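Local coordinates for sporozoite microneme protein essential for cell traversal (Plasmodium berghei, PDB 4U5A) that is essential for host cell traversal by the sporozoite and is built around a four-helix bundle, though how it acts is not established, at residues S58-P61 with E62-N66; R73-I76 with E77-T81; T186-I189 with N190-Q193. One frame throughout, in Å; residues are numbered along the deposited sequence.

How the contacts relate
All three contacts are local, each joining successive turns of one helix in the four-helix bundle. Contacts 1 and 2 lie on helix 59-84, the first in its opening turns and the second near its far end; their centres are about 23 Å apart and their nearest atoms about 8 Å. Contact 3 belongs to helix 167-197, alongside. It touches contact 1, with centres about 14 Å apart: Lys64 NZ lies 3.3 Å from Thr186 OG1, a probable weak hydrogen bond, and Ile189 CD1 packs 3.6 Å from Lys64 O. Contacts 2 and 3 do not touch; their centres are about 18 Å and their nearest atoms about 7 Å apart. No bound ligand is involved in any of them.

Contact 1: S58-P61 with E62-N66; sequences SFVP and EEKLN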
loop_
_atom_site.group_PDB
_atom_site.type_symbol
_atom_site.label_atom_id
_atom_site.label_comp_id
_atom_site.label_asym_id
_atom_site.label_seq_id
_atom_site.Cartn_x
_atom_site.Cartn_y
_atom_site.Cartn_z
ATOM N N SER A 58 11.183 -6.209 -0.960
ATOM C CA SER A 58 10.511 -4.977 -1.362
ATOM C C SER A 58 9.944 -5.005 -2.781
ATOM O O SER A 58 9.217 -4.097 -3.177
ATOM C CB SER A 58 11.477 -3.798 -1.234
ATOM O OG SER A 58 12.581 -3.953 -2.108
ATOM N N PHE A 59 10.265 -6.045 -3.542
ATOM C CA PHE A 59 9.861 -6.098 -4.945
ATOM C C PHE A 59 8.430 -6.590 -5.121
ATOM O O PHE A 59 7.752 -6.215 -6.079
ATOM C CB PHE A 59 10.824 -6.980 -5.743
ATOM C CG PHE A 59 12.167 -6.345 -5.982
ATOM C CD1 PHE A 59 12.311 -4.964 -5.948
ATOM C CD2 PHE A 59 13.283 -7.124 -6.246
ATOM C CE1 PHE A 59 13.545 -4.373 -6.168
ATOM C CE2 PHE A 59 14.518 -6.540 -6.467
ATOM C CZ PHE A 59 14.649 -5.162 -6.428
ATOM N N VAL A 60 7.970 -7.425 -4.198
ATOM C CA VAL A 60 6.630 -7.991 -4.302
ATOM C C VAL A 60 5.516 -6.952 -4.061
ATOM O O VAL A 60 4.552 -6.918 -4.825
ATOM C CB VAL A 60 6.456 -9.191 -3.339
ATOM C CG1 VAL A 60 5.089 -9.833 -3.511
ATOM C CG2 VAL A 60 7.540 -10.216 -3.591
ATOM N N PRO A 61 5.639 -6.100 -3.018
ATOM C CA PRO A 61 4.577 -5.102 -2.846
ATOM C C PRO A 61 4.442 -4.162 -4.039
ATOM O O PRO A 61 3.327 -3.738 -4.338
ATOM C CB PRO A 61 5.018 -4.331 -1.596
ATOM C CG PRO A 61 5.836 -5.298 -0.836
ATOM C CD PRO A 61 6.576 -6.079 -1.879
ATOM N N GLU A 62 5.548 -3.860 -4.718
ATOM C CA GLU A 62 5.502 -3.001 -5.900
ATOM C C GLU A 62 4.740 -3.690 -7.016
ATOM O O GLU A 62 3.988 -3.055 -7.751
ATOM C CB GLU A 62 6.915 -2.625 -6.377
ATOM C CG GLU A 62 6.911 -1.619 -7.533
ATOM C CD GLU A 62 8.288 -1.278 -8.054
ATOM O OE1 GLU A 62 9.281 -1.816 -7.518
ATOM O OE2 GLU A 62 8.380 -0.460 -8.998
ATOM N N GLU A 63 4.932 -4.999 -7.131
ATOM C CA GLU A 63 4.235 -5.767 -8.143
ATOM C C GLU A 63 2.730 -5.763 -7.909
ATOM O O GLU A 63 1.953 -5.635 -8.855
ATOM C CB GLU A 63 4.764 -7.201 -8.190
ATOM C CG GLU A 63 6.203 -7.318 -8.693
ATOM C CD GLU A 63 6.728 -8.744 -8.653
ATOM O OE1 GLU A 63 6.255 -9.526 -7.802
ATOM O OE2 GLU A 63 7.607 -9.082 -9.475
ATOM N N LYS A 64 2.327 -5.873 -6.649
ATOM C CA LYS A 64 0.914 -5.888 -6.293
ATOM C C LYS A 64 0.240 -4.557 -6.604
ATOM O O LYS A 64 -0.922 -4.517 -7.003
ATOM C CB LYS A 64 0.744 -6.222 -4.811
ATOM C CG LYS A 64 1.216 -7.610 -4.416
ATOM C CD LYS A 64 0.301 -8.675 -4.999
ATOM C CE LYS A 64 0.792 -10.076 -4.675
ATOM N NZ LYS A 64 -0.141 -11.103 -5.211
ATOM N N LEU A 65 0.976 -3.470 -6.426
ATOM C CA LEU A 65 0.432 -2.147 -6.683
ATOM C C LEU A 65 0.410 -1.873 -8.186
ATOM O O LEU A 65 -0.434 -1.125 -8.676
ATOM C CB LEU A 65 1.244 -1.082 -5.939
ATOM C CG LEU A 65 1.127 -1.175 -4.412
ATOM C CD1 LEU A 65 1.854 -0.042 -3.716
ATOM C CD2 LEU A 65 -0.326 -1.210 -3.981
ATOM N N ASN A 66 1.330 -2.491 -8.918
ATOM C CA ASN A 66 1.327 -2.381 -10.370
ATOM C C ASN A 66 0.134 -3.133 -10.955
ATOM O O ASN A 66 -0.400 -2.761 -11.998
ATOM C CB ASN A 66 2.636 -2.916 -10.954
ATOM C CG ASN A 66 3.787 -1.924 -10.828
ATOM O OD1 ASN A 66 3.577 -0.725 -10.640
ATOM N ND2 ASN A 66 5.011 -2.428 -10.937
#
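Val60 and Lys64 lie one turn apart in the opening turns of helix 59-84, joined by Lys64 N bonding to Val60 O at 3.1 Å with a C=O...N angle of 162°. With CG beside its own backbone N (chi1 -64°), the lysine sets CG 3.4 Å from Val60 O; a bend at chi2 then leads the extended chain off, and CE passes Val60 CG1 at 4.5 Å. Glu63 runs its extended chain back toward the start of the helix. Its CG rests 3.2 Å from Phe59 O, and OE1 comes alongside Val60 CA at 3.8 Å. Leu65 lays CG 3.4 Å from Pro61 O, the carbonyl that accepts the bond from Leu65 N. Glu62 takes a different rotamer, CG beside the carbonyl carbon, and only its CB approaches Phe59 O. Val60 and Pro61 meet Ile182 of helix 167-197, whereas Leu65 reaches Ile32 of helix 10-39. The chemistry is thus mainly backbone bonding dressed with aliphatic carbon: no charge is neutralised between the two segments, and Pro61, lacking an N-H, still serves the helix as an acceptor.

Contact 2: R73-I76 with E77-T81; sequences RSFI and ENNKT
Glu77 N bonds Arg73 O, one turn earlier, at 3.2 Å, and the first side-chain carbons of Glu77 lie by the same oxygen. Ser74 O is satisfied likewise by Asn78 N at 3.2 Å; the Asn78 amide ND2 lies by that oxygen too, but at an angle too poor for a bond. Ile76 O accepts a bond from Asn79 N, three residues on, at 3.1 Å, with the donor 73° out of the carbonyl plane. The Glu77 carboxylate, bent round at chi2 (-70°), meets Lys80 NZ in a salt bridge, OE1 at 3.2 Å and approached from above the carboxylate plane. Lys80 NZ has a second anion in Asp15, and Arg73 turns to Asp19 and Ser22, both on helix 10-39. The Asn79 side chain runs beside the Phe75 ring, CB over one face and the amide plane 15° from that of the ring; ND2 comes 4.1 Å from CZ and makes a weak hydrogen bond to Tyr90 OH. Ile76 buried between helices 10-39 and 88-126, with salt bridges from Lys80 and Arg73 to helix 10-39, is consistent with one helix of a four-helix bundle.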
loop_
_atom_site.group_PDB
_atom_site.type_symbol
_atom_site.label_atom_id
_atom_site.label_comp_id
_atom_site.label_asym_id
_atom_site.label_seq_id
_atom_site.Cartn_x
_atom_site.Cartn_y
_atom_site.Cartn_z
ATOM N N ARG A 73 -6.851 0.554 -14.898
ATOM C CA ARG A 73 -6.646 1.174 -16.199
ATOM C C ARG A 73 -7.246 0.314 -17.299
ATOM O O ARG A 73 -7.838 0.826 -18.246
ATOM C CB ARG A 73 -5.158 1.401 -16.466
ATOM C CG ARG A 73 -4.881 2.193 -17.736
ATOM C CD ARG A 73 -3.420 2.604 -17.859
ATOM N NE ARG A 73 -3.063 3.653 -16.907
ATOM C CZ ARG A 73 -3.262 4.950 -17.115
ATOM N NH1 ARG A 73 -3.830 5.365 -18.239
ATOM N NH2 ARG A 73 -2.903 5.835 -16.193
ATOM N N SER A 74 -7.117 -1.000 -17.153
ATOM C CA SER A 74 -7.686 -1.924 -18.124
ATOM C C SER A 74 -9.206 -1.871 -18.080
ATOM O O SER A 74 -9.865 -1.973 -19.113
ATOM C CB SER A 74 -7.199 -3.353 -17.870
ATOM O OG SER A 74 -5.927 -3.583 -18.452
ATOM N N PHE A 75 -9.759 -1.696 -16.884
ATOM C CA PHE A 75 -11.208 -1.627 -16.738
ATOM C C PHE A 75 -11.792 -0.399 -17.422
ATOM O O PHE A 75 -12.785 -0.495 -18.144
ATOM C CB PHE A 75 -11.605 -1.617 -15.265
ATOM C CG PHE A 75 -13.073 -1.400 -15.045
ATOM C CD1 PHE A 75 -13.965 -2.456 -15.144
ATOM C CD2 PHE A 75 -13.565 -0.133 -14.764
ATOM C CE1 PHE A 75 -15.321 -2.259 -14.950
ATOM C CE2 PHE A 75 -14.918 0.074 -14.572
ATOM C CZ PHE A 75 -15.799 -0.991 -14.664
ATOM N N ILE A 76 -11.175 0.752 -17.180
ATOM C CA ILE A 76 -11.625 2.015 -17.753
ATOM C C ILE A 76 -11.569 1.992 -19.285
ATOM O O ILE A 76 -12.487 2.478 -19.947
ATOM C CB ILE A 76 -10.805 3.191 -17.198
ATOM C CG1 ILE A 76 -11.097 3.357 -15.704
ATOM C CG2 ILE A 76 -11.126 4.477 -17.941
ATOM C CD1 ILE A 76 -10.486 4.589 -15.091
ATOM N N GLU A 77 -10.505 1.431 -19.849
ATOM C CA GLU A 77 -10.371 1.370 -21.301
ATOM C C GLU A 77 -11.495 0.547 -21.921
ATOM O O GLU A 77 -12.091 0.946 -22.924
ATOM C CB GLU A 77 -9.021 0.772 -21.694
ATOM C CG GLU A 77 -7.827 1.593 -21.267
ATOM C CD GLU A 77 -7.709 2.890 -22.037
ATOM O OE1 GLU A 77 -8.025 2.894 -23.246
ATOM O OE2 GLU A 77 -7.287 3.901 -21.436
ATOM N N ASN A 78 -11.773 -0.607 -21.323
ATOM C CA ASN A 78 -12.791 -1.517 -21.831
ATOM C C ASN A 78 -14.205 -1.024 -21.535
ATOM O O ASN A 78 -15.183 -1.595 -22.022
ATOM C CB ASN A 78 -12.587 -2.915 -21.252
ATOM C CG ASN A 78 -11.346 -3.603 -21.807
ATOM O OD1 ASN A 78 -10.807 -3.209 -22.843
ATOM N ND2 ASN A 78 -10.880 -4.631 -21.105
ATOM N N ASN A 79 -14.306 0.044 -20.750
ATOM C CA ASN A 79 -15.599 0.583 -20.342
ATOM C C ASN A 79 -15.939 1.843 -21.139
ATOM O O ASN A 79 -17.046 2.373 -21.050
ATOM C CB ASN A 79 -15.583 0.879 -18.834
ATOM C CG ASN A 79 -16.955 1.223 -18.281
ATOM O OD1 ASN A 79 -17.257 2.387 -18.026
ATOM N ND2 ASN A 79 -17.786 0.206 -18.077
ATOM N N LYS A 80 -14.971 2.310 -21.922
ATOM C CA LYS A 80 -15.169 3.445 -22.813
ATOM C C LYS A 80 -16.251 3.161 -23.848
ATOM O O LYS A 80 -16.965 4.067 -24.272
ATOM C CB LYS A 80 -13.859 3.814 -23.509
ATOM C CG LYS A 80 -12.828 4.470 -22.602
ATOM C CD LYS A 80 -11.575 4.825 -23.385
ATOM C CE LYS A 80 -10.519 5.434 -22.488
ATOM N NZ LYS A 80 -9.305 5.822 -23.255
ATOM N N THR A 81 -16.343 1.901 -24.264
ATOM C CA THR A 81 -17.311 1.456 -25.263
ATOM C C THR A 81 -18.752 1.692 -24.807
ATOM O O THR A 81 -19.588 2.169 -25.575
ATOM C CB THR A 81 -17.120 -0.045 -25.586
ATOM O OG1 THR A 81 -15.749 -0.300 -25.916
ATOM C CG2 THR A 81 -18.011 -0.468 -26.745
#

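Contact 3: T186-I189 with N190-Q193; sequences TDLI and NDLQ
Leu188 and Leu192, one turn apart and joined by a backbone bond, both face the buried side of helix 167-197. Leu192 N bonds Leu188 O at 2.9 Å, and both side chains put CG beside the carbonyl carbon (chi1 -165° and 174°), entering the layer against helix 88-126, where Leu188 meets Leu109 and Leu192 meets Val101 and Ile105. Ile189 takes the neighbouring face, against Ile67 and Ile68 of helix 59-84, and its carbonyl accepts Gln193 N at 3.1 Å. On the polar side the backbone is bonded as closely, Asp191 N to Asp187 O at 2.9 Å, but the side chains have few neighbours across the contact. The Asp191 carboxylate curls back beside that same oxygen, OD2 at 3.4 Å; both being acceptors, they do not bond. Exposed Asn190 swings its amide away from the preceding turn, so that only CB stays close to it, 3.3 Å from Asp187 O. Gln193, also exposed, has OE1 4.4 Å from Ile189 CG2, and its side chain touches Ile71 of helix 59-84. Four successive backbone bonds, from Asn190 N to Gln193 N, keep the helix regular beneath both surfaces. Leucine and isoleucine inward, asparagine and aspartate outward, with Gln193 at the border beside helix 59-84, mark an amphipathic helix of a four-helix bundle.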
loop_
_atom_site.group_PDB
_atom_site.type_symbol
_atom_site.label_atom_id
_atom_site.label_comp_id
_atom_site.label_asym_id
_atom_site.label_seq_id
_atom_site.Cartn_x
_atom_site.Cartn_y
_atom_site.Cartn_z
ATOM N N THR A 186 -2.992 -8.861 -1.496
ATOM C CA THR A 186 -3.572 -9.851 -2.391
ATOM C C THR A 186 -5.096 -9.857 -2.315
ATOM O O THR A 186 -5.779 -9.961 -3.334
ATOM C CB THR A 186 -3.036 -11.257 -2.063
ATOM O OG1 THR A 186 -1.628 -11.294 -2.318
ATOM C CG2 THR A 186 -3.712 -12.312 -2.915
ATOM N N ASP A 187 -5.621 -9.729 -1.102
ATOM C CA ASP A 187 -7.062 -9.688 -0.889
ATOM C C ASP A 187 -7.658 -8.357 -1.342
ATOM O O ASP A 187 -8.830 -8.287 -1.711
ATOM C CB ASP A 187 -7.387 -9.955 0.581
ATOM C CG ASP A 187 -6.980 -11.350 1.019
ATOM O OD1 ASP A 187 -6.664 -12.181 0.140
ATOM O OD2 ASP A 187 -6.970 -11.615 2.240
ATOM N N LEU A 188 -6.841 -7.308 -1.319
ATOM C CA LEU A 188 -7.263 -5.993 -1.783
ATOM C C LEU A 188 -7.470 -6.015 -3.290
ATOM O O LEU A 188 -8.422 -5.432 -3.810
ATOM C CB LEU A 188 -6.230 -4.934 -1.401
ATOM C CG LEU A 188 -6.661 -3.471 -1.495
ATOM C CD1 LEU A 188 -7.975 -3.250 -0.769
ATOM C CD2 LEU A 188 -5.581 -2.573 -0.918
ATOM N N ILE A 189 -6.569 -6.707 -3.980
ATOM C CA ILE A 189 -6.684 -6.926 -5.415
ATOM C C ILE A 189 -7.968 -7.699 -5.700
ATOM O O ILE A 189 -8.652 -7.448 -6.692
ATOM C CB ILE A 189 -5.457 -7.686 -5.967
ATOM C CG1 ILE A 189 -4.224 -6.778 -5.971
ATOM C CG2 ILE A 189 -5.725 -8.234 -7.365
ATOM C CD1 ILE A 189 -2.954 -7.473 -6.432
ATOM N N ASN A 190 -8.305 -8.627 -4.810
ATOM C CA ASN A 190 -9.523 -9.410 -4.967
ATOM C C ASN A 190 -10.763 -8.541 -4.756
ATOM O O ASN A 190 -11.751 -8.680 -5.477
ATOM C CB ASN A 190 -9.527 -10.595 -3.998
ATOM C CG ASN A 190 -10.685 -11.548 -4.244
ATOM O OD1 ASN A 190 -10.738 -12.223 -5.271
ATOM N ND2 ASN A 190 -11.611 -11.614 -3.295
ATOM N N ASP A 191 -10.706 -7.643 -3.775
ATOM C CA ASP A 191 -11.808 -6.715 -3.524
ATOM C C ASP A 191 -12.019 -5.770 -4.705
ATOM O O ASP A 191 -13.153 -5.450 -5.059
ATOM C CB ASP A 191 -11.560 -5.905 -2.247
ATOM C CG ASP A 191 -11.638 -6.752 -0.988
ATOM O OD1 ASP A 191 -12.304 -7.809 -1.015
ATOM O OD2 ASP A 191 -11.035 -6.354 0.032
ATOM N N LEU A 192 -10.918 -5.335 -5.312
ATOM C CA LEU A 192 -10.969 -4.450 -6.472
ATOM C C LEU A 192 -11.633 -5.133 -7.666
ATOM O O LEU A 192 -12.463 -4.539 -8.353
ATOM C CB LEU A 192 -9.561 -3.989 -6.850
ATOM C CG LEU A 192 -9.434 -3.161 -8.131
ATOM C CD1 LEU A 192 -10.186 -1.850 -8.009
ATOM C CD2 LEU A 192 -7.974 -2.903 -8.448
ATOM N N GLN A 193 -11.259 -6.383 -7.912
ATOM C CA GLN A 193 -11.824 -7.134 -9.023
ATOM C C GLN A 193 -13.303 -7.423 -8.809
ATOM O O GLN A 193 -14.063 -7.545 -9.770
ATOM C CB GLN A 193 -11.050 -8.434 -9.240
ATOM C CG GLN A 193 -9.751 -8.242 -10.010
ATOM C CD GLN A 193 -8.960 -9.523 -10.159
ATOM O OE1 GLN A 193 -9.013 -10.405 -9.302
ATOM N NE2 GLN A 193 -8.236 -9.640 -11.262
#